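Local coordinates for protein precorrin-6A reductase (Rhodobacter capsulatus, PDB 4X7G) that catalyses the NADP-dependent reduction of precorrin-6A, a step of the aerobic pathway to the corrin ring of vitamin B12, at residues Phe97-Trp102 with Gly199-Glu204; Tyr150-Val155 with Leu162-Ala167. All coordinates share one frame; numbering follows the deposited sequence.

Contact 1: Phe97-Trp102 with Gly199-Glu204; sequences FERAPW and GGAGAE. With 3Y8 (3-[(1R,2S,3S,7S,11S,16S,17R,18R,19R)-2,7,12,18-tetrakis(2-hydroxy-2-oxoethyl)-3,13-bis(3-hydroxy-3-oxopropyl)-1,2,5,7,11,17-hexamethyl-17-(3-oxidanyl-3-oxidanylidene-prop-1-enyl)-3,6,8,10,15,16,18,19,21,24-decahydrocorrin-8-yl]propanoic acid), chain C.
One of the two links between the Rossmann-like sheets of CobK, the loop from strand 93-97 to strand 109-113, packs on the loop between strand 192-196 and helix 205-213, where the indole of W102 lies on the peptide of G199. G199 CA sits 3.3 Å from the centroid of the five-membered ring of W102, nearly on its normal, a clear CH-pi contact. With no side chain on G199, its CA also comes within 3.5 Å of A100 O. In W102, CG lies beside the backbone N (chi1 -65°), which lays the ring over this peptide. The indole N-H is shared by two weak bonds: W102 NE1 reaches G200 O at 3.3 Å, in the ring plane, and E204 OE2 at 3.0 Å with an N-H...O angle of 122°. The carboxylate of E204, on an extended chain, is turned 79° from the ring. G199 O lies at the edge of the R99 guanidinium, near its plane, and R99 CD comes within 3.3 Å of it, while A201 N lies over one guanidinium face; A201 N itself bonds E12. One water donates to both A100 O (2.6 Å) and G199 O (2.8 Å). The far end of 199-204 touches the precorrin 3Y8, through G202 and A203. The indole N-H is thus gripped twice but bent both times, so the ring's placement appears to owe more to ring-on-peptide packing than to either N-H bond.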
loop_
_atom_site.group_PDB
_atom_site.type_symbol
_atom_site.label_atom_id
_atom_site.label_comp_id
_atom_site.label_asym_id
_atom_site.label_seq_id
_atom_site.Cartn_x
_atom_site.Cartn_y
_atom_site.Cartn_z
ATOM N N PHE A 97 9.359 -3.917 5.062
ATOM C CA PHE A 97 9.869 -3.229 3.940
ATOM C C PHE A 97 8.938 -2.114 3.610
ATOM O O PHE A 97 7.888 -2.276 2.971
ATOM C CB PHE A 97 9.990 -4.162 2.727
ATOM C CG PHE A 97 10.578 -3.556 1.499
ATOM C CD1 PHE A 97 11.196 -2.291 1.467
ATOM C CD2 PHE A 97 10.607 -4.254 0.267
ATOM C CE1 PHE A 97 11.766 -1.784 0.287
ATOM C CE2 PHE A 97 11.209 -3.799 -0.858
ATOM C CZ PHE A 97 11.734 -2.564 -0.872
ATOM N N GLU A 98 9.271 -0.973 4.171
ATOM C CA GLU A 98 8.503 0.272 3.886
ATOM C C GLU A 98 9.423 1.440 3.857
ATOM O O GLU A 98 10.370 1.557 4.684
ATOM C CB GLU A 98 7.402 0.443 4.797
ATOM C CG GLU A 98 7.727 0.622 6.222
ATOM C CD GLU A 98 6.633 1.434 7.033
ATOM O OE1 GLU A 98 5.382 1.358 6.824
ATOM O OE2 GLU A 98 7.020 2.058 8.016
ATOM N N ARG A 99 9.172 2.261 2.887
ATOM C CA ARG A 99 10.063 3.379 2.514
ATOM C C ARG A 99 9.651 4.544 3.435
ATOM O O ARG A 99 8.665 4.479 4.172
ATOM C CB ARG A 99 9.940 3.775 1.084
ATOM C CG ARG A 99 10.287 2.635 0.171
ATOM C CD ARG A 99 9.529 2.895 -0.989
ATOM N NE ARG A 99 10.224 3.663 -1.907
ATOM C CZ ARG A 99 11.059 3.121 -2.788
ATOM N NH1 ARG A 99 11.405 1.849 -2.679
ATOM N NH2 ARG A 99 11.629 3.856 -3.715
ATOM N N ALA A 100 10.511 5.538 3.501
ATOM C CA ALA A 100 10.204 6.726 4.268
ATOM C C ALA A 100 8.922 7.359 3.716
ATOM O O ALA A 100 8.620 7.247 2.511
ATOM C CB ALA A 100 11.313 7.702 4.111
ATOM N N PRO A 101 8.174 8.035 4.549
ATOM C CA PRO A 101 7.056 8.822 4.014
ATOM C C PRO A 101 7.560 9.763 2.944
ATOM O O PRO A 101 8.666 10.296 3.034
ATOM C CB PRO A 101 6.569 9.559 5.267
ATOM C CG PRO A 101 7.017 8.751 6.471
ATOM C CD PRO A 101 8.384 8.209 6.022
ATOM N N TRP A 102 6.677 10.080 2.007
ATOM C CA TRP A 102 6.982 11.129 1.070
ATOM C C TRP A 102 7.085 12.483 1.797
ATOM O O TRP A 102 6.356 12.693 2.743
ATOM C CB TRP A 102 5.902 11.242 -0.009
ATOM C CG TRP A 102 5.744 10.091 -0.916
ATOM C CD1 TRP A 102 6.745 9.455 -1.684
ATOM C CD2 TRP A 102 4.515 9.420 -1.264
ATOM N NE1 TRP A 102 6.203 8.468 -2.373
ATOM C CE2 TRP A 102 4.835 8.423 -2.210
ATOM C CE3 TRP A 102 3.157 9.551 -0.886
ATOM C CZ2 TRP A 102 3.869 7.600 -2.738
ATOM C CZ3 TRP A 102 2.253 8.785 -1.469
ATOM C CH2 TRP A 102 2.595 7.802 -2.384
ATOM N N GLY A 199 4.457 6.550 0.583
ATOM C CA GLY A 199 5.891 6.585 0.398
ATOM C C GLY A 199 6.457 5.662 -0.684
ATOM O O GLY A 199 7.678 5.677 -0.897
ATOM N N GLY A 200 5.613 4.878 -1.319
ATOM C CA GLY A 200 6.103 3.820 -2.223
ATOM C C GLY A 200 6.364 4.374 -3.602
ATOM O O GLY A 200 6.044 5.556 -3.995
ATOM N N ALA A 201 6.939 3.567 -4.479
ATOM C CA ALA A 201 7.195 3.939 -5.865
ATOM C C ALA A 201 5.938 3.874 -6.733
ATOM O O ALA A 201 5.865 4.595 -7.704
ATOM C CB ALA A 201 8.258 2.967 -6.447
ATOM N N GLY A 202 5.004 3.012 -6.419
ATOM C CA GLY A 202 3.948 2.702 -7.320
ATOM C C GLY A 202 2.863 3.732 -7.431
ATOM O O GLY A 202 2.187 3.793 -8.486
ATOM N N ALA A 203 2.711 4.644 -6.441
ATOM C CA ALA A 203 1.632 5.650 -6.500
ATOM C C ALA A 203 2.149 7.008 -6.136
ATOM O O ALA A 203 1.372 7.905 -5.810
ATOM C CB ALA A 203 0.467 5.212 -5.697
ATOM N N GLU A 204 3.464 7.256 -6.317
ATOM C CA GLU A 204 3.992 8.624 -6.183
ATOM C C GLU A 204 3.582 9.491 -7.315
ATOM O O GLU A 204 3.536 10.751 -7.190
ATOM C CB GLU A 204 5.515 8.555 -6.076
ATOM C CG GLU A 204 6.280 9.767 -5.773
ATOM C CD GLU A 204 7.769 9.299 -5.626
ATOM O OE1 GLU A 204 8.488 9.473 -6.595
ATOM O OE2 GLU A 204 8.126 8.578 -4.680
HETATM C C48 3Y8 C . -4.591 -6.486 -3.744
HETATM C C47 3Y8 C . -2.733 -6.368 -6.349
HETATM C C43 3Y8 C . 2.653 -3.967 -8.231
HETATM C C42 3Y8 C . 1.344 -3.100 -8.000
HETATM C C41 3Y8 C . 1.414 -2.742 -6.528
HETATM C C38 3Y8 C . 1.444 0.128 -3.863
HETATM C C37 3Y8 C . 1.493 0.345 -5.325
HETATM C C36 3Y8 C . 0.502 0.178 -7.623
HETATM C C35 3Y8 C . -0.758 2.361 -5.764
HETATM C C32 3Y8 C . -3.823 6.049 -6.487
HETATM C C31 3Y8 C . -3.587 5.240 -5.142
HETATM C C2 3Y8 C . -4.179 2.547 -3.044
HETATM C C1 3Y8 C . -4.544 1.073 -3.441
HETATM C C4 3Y8 C . -2.599 1.592 -4.569
HETATM C C5 3Y8 C . -1.498 1.324 -5.290
HETATM C C7 3Y8 C . 0.305 -0.301 -6.149
HETATM C C8 3Y8 C . 0.288 -1.792 -6.133
HETATM C C6 3Y8 C . -0.970 0.022 -5.615
HETATM C C3 3Y8 C . -3.191 2.940 -4.158
HETATM C C11 3Y8 C . -2.928 -3.805 -5.856
HETATM C C12 3Y8 C . -3.280 -5.174 -5.551
HETATM C C13 3Y8 C . -4.098 -5.256 -4.510
HETATM C C14 3Y8 C . -4.403 -3.900 -4.092
HETATM C C15 3Y8 C . -5.240 -3.579 -3.044
HETATM C C16 3Y8 C . -5.459 -2.173 -2.694
HETATM C C17 3Y8 C . -6.567 -1.683 -1.801
HETATM C C18 3Y8 C . -6.339 -0.138 -1.849
HETATM C C19 3Y8 C . -4.834 0.065 -2.324
HETATM C C20 3Y8 C . -5.640 1.045 -4.513
HETATM C C21 3Y8 C . -3.606 -6.645 -7.647
HETATM C C24 3Y8 C . -3.234 -3.419 -7.307
HETATM C C25 3Y8 C . -5.392 3.492 -3.004
HETATM C C26 3Y8 C . -3.385 2.568 -1.730
HETATM O O59 3Y8 C . -9.721 -0.971 -5.655
HETATM C C57 3Y8 C . -9.308 -1.819 -4.753
HETATM O O58 3Y8 C . -9.862 -2.895 -4.407
HETATM C C56 3Y8 C . -8.128 -1.343 -3.949
HETATM C C55 3Y8 C . -7.959 -1.983 -2.534
HETATM C C54 3Y8 C . -6.496 -2.261 -0.408
HETATM C C60 3Y8 C . -6.538 0.645 -0.553
HETATM C C61 3Y8 C . -7.902 0.767 -0.052
HETATM O O62 3Y8 C . -8.007 1.177 1.165
HETATM O O63 3Y8 C . -8.905 0.527 -0.780
HETATM N N24 3Y8 C . -4.496 -1.254 -2.884
HETATM N N23 3Y8 C . -3.718 -3.058 -4.915
HETATM C C49 3Y8 C . -3.691 -6.725 -2.523
HETATM C C50 3Y8 C . -3.979 -7.939 -1.704
HETATM O O51 3Y8 C . -4.967 -8.663 -1.964
HETATM O O52 3Y8 C . -3.078 -8.199 -0.825
HETATM O O23 3Y8 C . -2.952 -6.834 -8.694
HETATM O O22 3Y8 C . -4.807 -6.646 -7.526
HETATM C C10 3Y8 C . -1.422 -3.591 -5.493
HETATM C C9 3Y8 C . -0.926 -2.207 -5.733
HETATM N N22 3Y8 C . -1.722 -1.087 -5.457
HETATM O O44 3Y8 C . 3.686 -3.309 -8.418
HETATM O O45 3Y8 C . 2.488 -5.105 -8.391
HETATM O O39 3Y8 C . 2.588 0.026 -3.315
HETATM O O40 3Y8 C . 0.373 0.212 -3.266
HETATM N N21 3Y8 C . -3.355 0.632 -4.159
HETATM C C27 3Y8 C . -2.840 3.979 -1.363
HETATM O O28 3Y8 C . -3.614 4.710 -0.731
HETATM O O29 3Y8 C . -1.709 4.311 -1.703
HETATM C C30 3Y8 C . -3.620 3.767 -5.412
HETATM O O34 3Y8 C . -4.980 5.847 -7.014
HETATM O O33 3Y8 C . -2.891 6.834 -6.658
HETATM O O HOH W 1 9.585 7.412 0.088
#

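Contact 2: Tyr150-Val155 with Leu162-Ala167; sequences YLLRLV and LPLPDA. With 3Y8 (3-[(1R,2S,3S,7S,11S,16S,17R,18R,19R)-2,7,12,18-tetrakis(2-hydroxy-2-oxoethyl)-3,13-bis(3-hydroxy-3-oxopropyl)-1,2,5,7,11,17-hexamethyl-17-(3-oxidanyl-3-oxidanylidene-prop-1-enyl)-3,6,8,10,15,16,18,19,21,24-decahydrocorrin-8-yl]propanoic acid), chain C.
Y150 and A167 pair as a parallel bridge, tied by a nearly straight bond from Y150 N to D166 O (2.9 Å, 160° at the hydrogen), with the donor tilted 22° from the carbonyl plane. Beside this bond, A167 CA makes a CA-H...O contact of 3.1 Å with Y150 O. Side chains of the two segments then close over one face of strand 149-154. The side chains of Y150 and L164 cross at about a right angle, with Y150 CD2 3.8 Å from L164 CD1. L152 meets L162 tip to tip, with L152 CD1 and L162 CD2 4.1 Å apart. The other branch of L152 turns to L164, where L152 CD2 and L164 CD1 are 4.0 Å apart, so that one leucine touches both loop leucines through separate methyls; CB of A167 also packs against L152 CD1.

Farther out, the polar ends are fixed by neighbours: Y150 OH by the carbonyl of A145, D166 OD1 by H149. R153, whose side chain leaves the strand on the other face, bends at chi3 (64°) and presents its edge to a carboxylate of 3Y8, NE bonding O34 at 3.0 Å and NH1 adding weak bonds to O33 and O34. D181 holds its NH2 in a salt bridge and F176 adds a cation-pi contact, which together probably hold the guanidinium in its orientation. Just past the strand end, V155 N gives 3Y8 O59 a bond of 2.8 Å.

Parallel neighbours 149-154 and 167-171 are thus joined by a loop without a helix, at the edge of a Rossmann-like sheet whose strand C-terminus binds ligand, as such folds commonly do.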
loop_
_atom_site.group_PDB
_atom_site.type_symbol
_atom_site.label_atom_id
_atom_site.label_comp_id
_atom_site.label_asym_id
_atom_site.label_seq_id
_atom_site.Cartn_x
_atom_site.Cartn_y
_atom_site.Cartn_z
ATOM N N TYR A 150 -16.453 13.809 -7.147
ATOM C CA TYR A 150 -15.375 12.939 -6.815
ATOM C C TYR A 150 -14.935 12.125 -8.023
ATOM O O TYR A 150 -15.786 11.569 -8.764
ATOM C CB TYR A 150 -15.709 12.016 -5.679
ATOM C CG TYR A 150 -15.906 12.692 -4.339
ATOM C CD1 TYR A 150 -14.817 13.212 -3.695
ATOM C CD2 TYR A 150 -17.162 12.869 -3.759
ATOM C CE1 TYR A 150 -14.971 13.851 -2.444
ATOM C CE2 TYR A 150 -17.331 13.503 -2.559
ATOM C CZ TYR A 150 -16.214 13.946 -1.904
ATOM O OH TYR A 150 -16.304 14.554 -0.640
ATOM N N LEU A 151 -13.644 12.017 -8.205
ATOM C CA LEU A 151 -13.020 11.043 -9.105
ATOM C C LEU A 151 -12.512 9.900 -8.294
ATOM O O LEU A 151 -11.742 10.166 -7.300
ATOM C CB LEU A 151 -11.923 11.698 -9.902
ATOM C CG LEU A 151 -11.069 10.765 -10.820
ATOM C CD1 LEU A 151 -11.942 10.209 -11.954
ATOM C CD2 LEU A 151 -9.883 11.456 -11.371
ATOM N N LEU A 152 -12.838 8.709 -8.593
ATOM C CA LEU A 152 -12.415 7.503 -7.905
ATOM C C LEU A 152 -11.538 6.685 -8.821
ATOM O O LEU A 152 -11.642 6.798 -10.072
ATOM C CB LEU A 152 -13.625 6.624 -7.502
ATOM C CG LEU A 152 -14.766 7.357 -6.891
ATOM C CD1 LEU A 152 -15.928 6.480 -6.590
ATOM C CD2 LEU A 152 -14.340 8.116 -5.663
ATOM N N ARG A 153 -10.651 5.886 -8.284
ATOM C CA ARG A 153 -9.807 4.971 -9.074
ATOM C C ARG A 153 -9.854 3.617 -8.326
ATOM O O ARG A 153 -9.368 3.537 -7.213
ATOM C CB ARG A 153 -8.412 5.517 -9.284
ATOM C CG ARG A 153 -7.535 4.546 -10.045
ATOM C CD ARG A 153 -6.431 5.246 -10.830
ATOM N NE ARG A 153 -5.488 5.939 -9.993
ATOM C CZ ARG A 153 -4.504 6.716 -10.415
ATOM N NH1 ARG A 153 -3.709 7.295 -9.591
ATOM N NH2 ARG A 153 -4.413 6.965 -11.714
ATOM N N LEU A 154 -10.428 2.647 -8.963
ATOM C CA LEU A 154 -10.775 1.369 -8.378
ATOM C C LEU A 154 -10.144 0.246 -9.175
ATOM O O LEU A 154 -10.124 0.284 -10.394
ATOM C CB LEU A 154 -12.310 1.144 -8.386
ATOM C CG LEU A 154 -13.075 2.237 -7.647
ATOM C CD1 LEU A 154 -14.588 2.017 -7.848
ATOM C CD2 LEU A 154 -12.704 2.434 -6.213
ATOM N N VAL A 155 -9.583 -0.769 -8.487
ATOM C CA VAL A 155 -9.016 -1.924 -9.182
ATOM C C VAL A 155 -10.060 -2.706 -9.994
ATOM O O VAL A 155 -9.778 -3.117 -11.124
ATOM C CB VAL A 155 -8.241 -2.843 -8.221
ATOM C CG1 VAL A 155 -7.690 -4.073 -8.946
ATOM C CG2 VAL A 155 -7.091 -2.086 -7.586
ATOM N N LEU A 162 -22.465 3.270 -5.454
ATOM C CA LEU A 162 -21.449 4.119 -4.803
ATOM C C LEU A 162 -22.083 5.026 -3.770
ATOM O O LEU A 162 -23.153 5.589 -4.036
ATOM C CB LEU A 162 -20.798 4.997 -5.863
ATOM C CG LEU A 162 -20.025 4.307 -6.935
ATOM C CD1 LEU A 162 -19.634 5.391 -7.943
ATOM C CD2 LEU A 162 -18.812 3.628 -6.288
ATOM N N PRO A 163 -21.341 5.297 -2.656
ATOM C CA PRO A 163 -21.901 6.057 -1.512
ATOM C C PRO A 163 -21.785 7.554 -1.697
ATOM O O PRO A 163 -21.961 8.362 -0.742
ATOM C CB PRO A 163 -21.039 5.568 -0.312
ATOM C CG PRO A 163 -19.719 5.308 -0.947
ATOM C CD PRO A 163 -20.023 4.735 -2.331
ATOM N N LEU A 164 -21.567 7.958 -3.001
ATOM C CA LEU A 164 -21.239 9.314 -3.226
ATOM C C LEU A 164 -22.140 9.897 -4.302
ATOM O O LEU A 164 -22.280 9.189 -5.336
ATOM C CB LEU A 164 -19.769 9.458 -3.627
ATOM C CG LEU A 164 -18.736 9.071 -2.565
ATOM C CD1 LEU A 164 -17.330 9.122 -3.142
ATOM C CD2 LEU A 164 -18.853 9.972 -1.346
ATOM N N PRO A 165 -22.877 10.935 -4.197
ATOM C CA PRO A 165 -23.914 11.193 -5.233
ATOM C C PRO A 165 -23.321 11.681 -6.519
ATOM O O PRO A 165 -24.070 11.685 -7.521
ATOM C CB PRO A 165 -24.817 12.224 -4.608
ATOM C CG PRO A 165 -24.011 12.822 -3.493
ATOM C CD PRO A 165 -23.166 11.744 -2.977
ATOM N N ASP A 166 -22.153 12.291 -6.516
ATOM C CA ASP A 166 -21.495 12.834 -7.737
ATOM C C ASP A 166 -20.091 12.250 -7.847
ATOM O O ASP A 166 -19.160 12.770 -7.204
ATOM C CB ASP A 166 -21.495 14.319 -7.724
ATOM C CG ASP A 166 -20.838 14.976 -8.950
ATOM O OD1 ASP A 166 -20.317 14.270 -9.795
ATOM O OD2 ASP A 166 -20.850 16.229 -8.986
ATOM N N ALA A 167 -19.990 11.150 -8.563
ATOM C CA ALA A 167 -18.713 10.486 -8.666
ATOM C C ALA A 167 -18.590 9.687 -9.961
ATOM O O ALA A 167 -19.603 9.168 -10.446
ATOM C CB ALA A 167 -18.532 9.583 -7.490
HETATM C C48 3Y8 C . -4.591 -6.486 -3.744
HETATM C C47 3Y8 C . -2.733 -6.368 -6.349
HETATM C C43 3Y8 C . 2.653 -3.967 -8.231
HETATM C C42 3Y8 C . 1.344 -3.100 -8.000
HETATM C C41 3Y8 C . 1.414 -2.742 -6.528
HETATM C C38 3Y8 C . 1.444 0.128 -3.863
HETATM C C37 3Y8 C . 1.493 0.345 -5.325
HETATM C C36 3Y8 C . 0.502 0.178 -7.623
HETATM C C35 3Y8 C . -0.758 2.361 -5.764
HETATM C C32 3Y8 C . -3.823 6.049 -6.487
HETATM C C31 3Y8 C . -3.587 5.240 -5.142
HETATM C C2 3Y8 C . -4.179 2.547 -3.044
HETATM C C1 3Y8 C . -4.544 1.073 -3.441
HETATM C C4 3Y8 C . -2.599 1.592 -4.569
HETATM C C5 3Y8 C . -1.498 1.324 -5.290
HETATM C C7 3Y8 C . 0.305 -0.301 -6.149
HETATM C C8 3Y8 C . 0.288 -1.792 -6.133
HETATM C C6 3Y8 C . -0.970 0.022 -5.615
HETATM C C3 3Y8 C . -3.191 2.940 -4.158
HETATM C C11 3Y8 C . -2.928 -3.805 -5.856
HETATM C C12 3Y8 C . -3.280 -5.174 -5.551
HETATM C C13 3Y8 C . -4.098 -5.256 -4.510
HETATM C C14 3Y8 C . -4.403 -3.900 -4.092
HETATM C C15 3Y8 C . -5.240 -3.579 -3.044
HETATM C C16 3Y8 C . -5.459 -2.173 -2.694
HETATM C C17 3Y8 C . -6.567 -1.683 -1.801
HETATM C C18 3Y8 C . -6.339 -0.138 -1.849
HETATM C C19 3Y8 C . -4.834 0.065 -2.324
HETATM C C20 3Y8 C . -5.640 1.045 -4.513
HETATM C C21 3Y8 C . -3.606 -6.645 -7.647
HETATM C C24 3Y8 C . -3.234 -3.419 -7.307
HETATM C C25 3Y8 C . -5.392 3.492 -3.004
HETATM C C26 3Y8 C . -3.385 2.568 -1.730
HETATM O O59 3Y8 C . -9.721 -0.971 -5.655
HETATM C C57 3Y8 C . -9.308 -1.819 -4.753
HETATM O O58 3Y8 C . -9.862 -2.895 -4.407
HETATM C C56 3Y8 C . -8.128 -1.343 -3.949
HETATM C C55 3Y8 C . -7.959 -1.983 -2.534
HETATM C C54 3Y8 C . -6.496 -2.261 -0.408
HETATM C C60 3Y8 C . -6.538 0.645 -0.553
HETATM C C61 3Y8 C . -7.902 0.767 -0.052
HETATM O O62 3Y8 C . -8.007 1.177 1.165
HETATM O O63 3Y8 C . -8.905 0.527 -0.780
HETATM N N24 3Y8 C . -4.496 -1.254 -2.884
HETATM N N23 3Y8 C . -3.718 -3.058 -4.915
HETATM C C49 3Y8 C . -3.691 -6.725 -2.523
HETATM C C50 3Y8 C . -3.979 -7.939 -1.704
HETATM O O51 3Y8 C . -4.967 -8.663 -1.964
HETATM O O52 3Y8 C . -3.078 -8.199 -0.825
HETATM O O23 3Y8 C . -2.952 -6.834 -8.694
HETATM O O22 3Y8 C . -4.807 -6.646 -7.526
HETATM C C10 3Y8 C . -1.422 -3.591 -5.493
HETATM C C9 3Y8 C . -0.926 -2.207 -5.733
HETATM N N22 3Y8 C . -1.722 -1.087 -5.457
HETATM O O44 3Y8 C . 3.686 -3.309 -8.418
HETATM O O45 3Y8 C . 2.488 -5.105 -8.391
HETATM O O39 3Y8 C . 2.588 0.026 -3.315
HETATM O O40 3Y8 C . 0.373 0.212 -3.266
HETATM N N21 3Y8 C . -3.355 0.632 -4.159
HETATM C C27 3Y8 C . -2.840 3.979 -1.363
HETATM O O28 3Y8 C . -3.614 4.710 -0.731
HETATM O O29 3Y8 C . -1.709 4.311 -1.703
HETATM C C30 3Y8 C . -3.620 3.767 -5.412
HETATM O O34 3Y8 C . -4.980 5.847 -7.014
HETATM O O33 3Y8 C . -2.891 6.834 -6.658
#

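Contact 1 lies about 8 Å from the centre of the chain and contact 2 about 19 Å, measured between centres, and contact 2 is nested inside the chain loop closed by contact 1. Both are partly buried, yet the more central contact 1 has exposed residues, A100 and P101, among those touching, and contact 2 has none. Segment 97-102 belongs to a link between sheets and 199-204 to a loop, whereas 150-155 is mostly strand and 162-167 the loop leading to the next. Contact 1 relies on an indole over glycine backbone, bent polar bonds and a water, contact 2 on leucine packing and a sheet bond. Contact 2 hydrogen-bonds 3Y8 through R153 and V155 N, while contact 1 meets it through carbon atoms of G202 and A203.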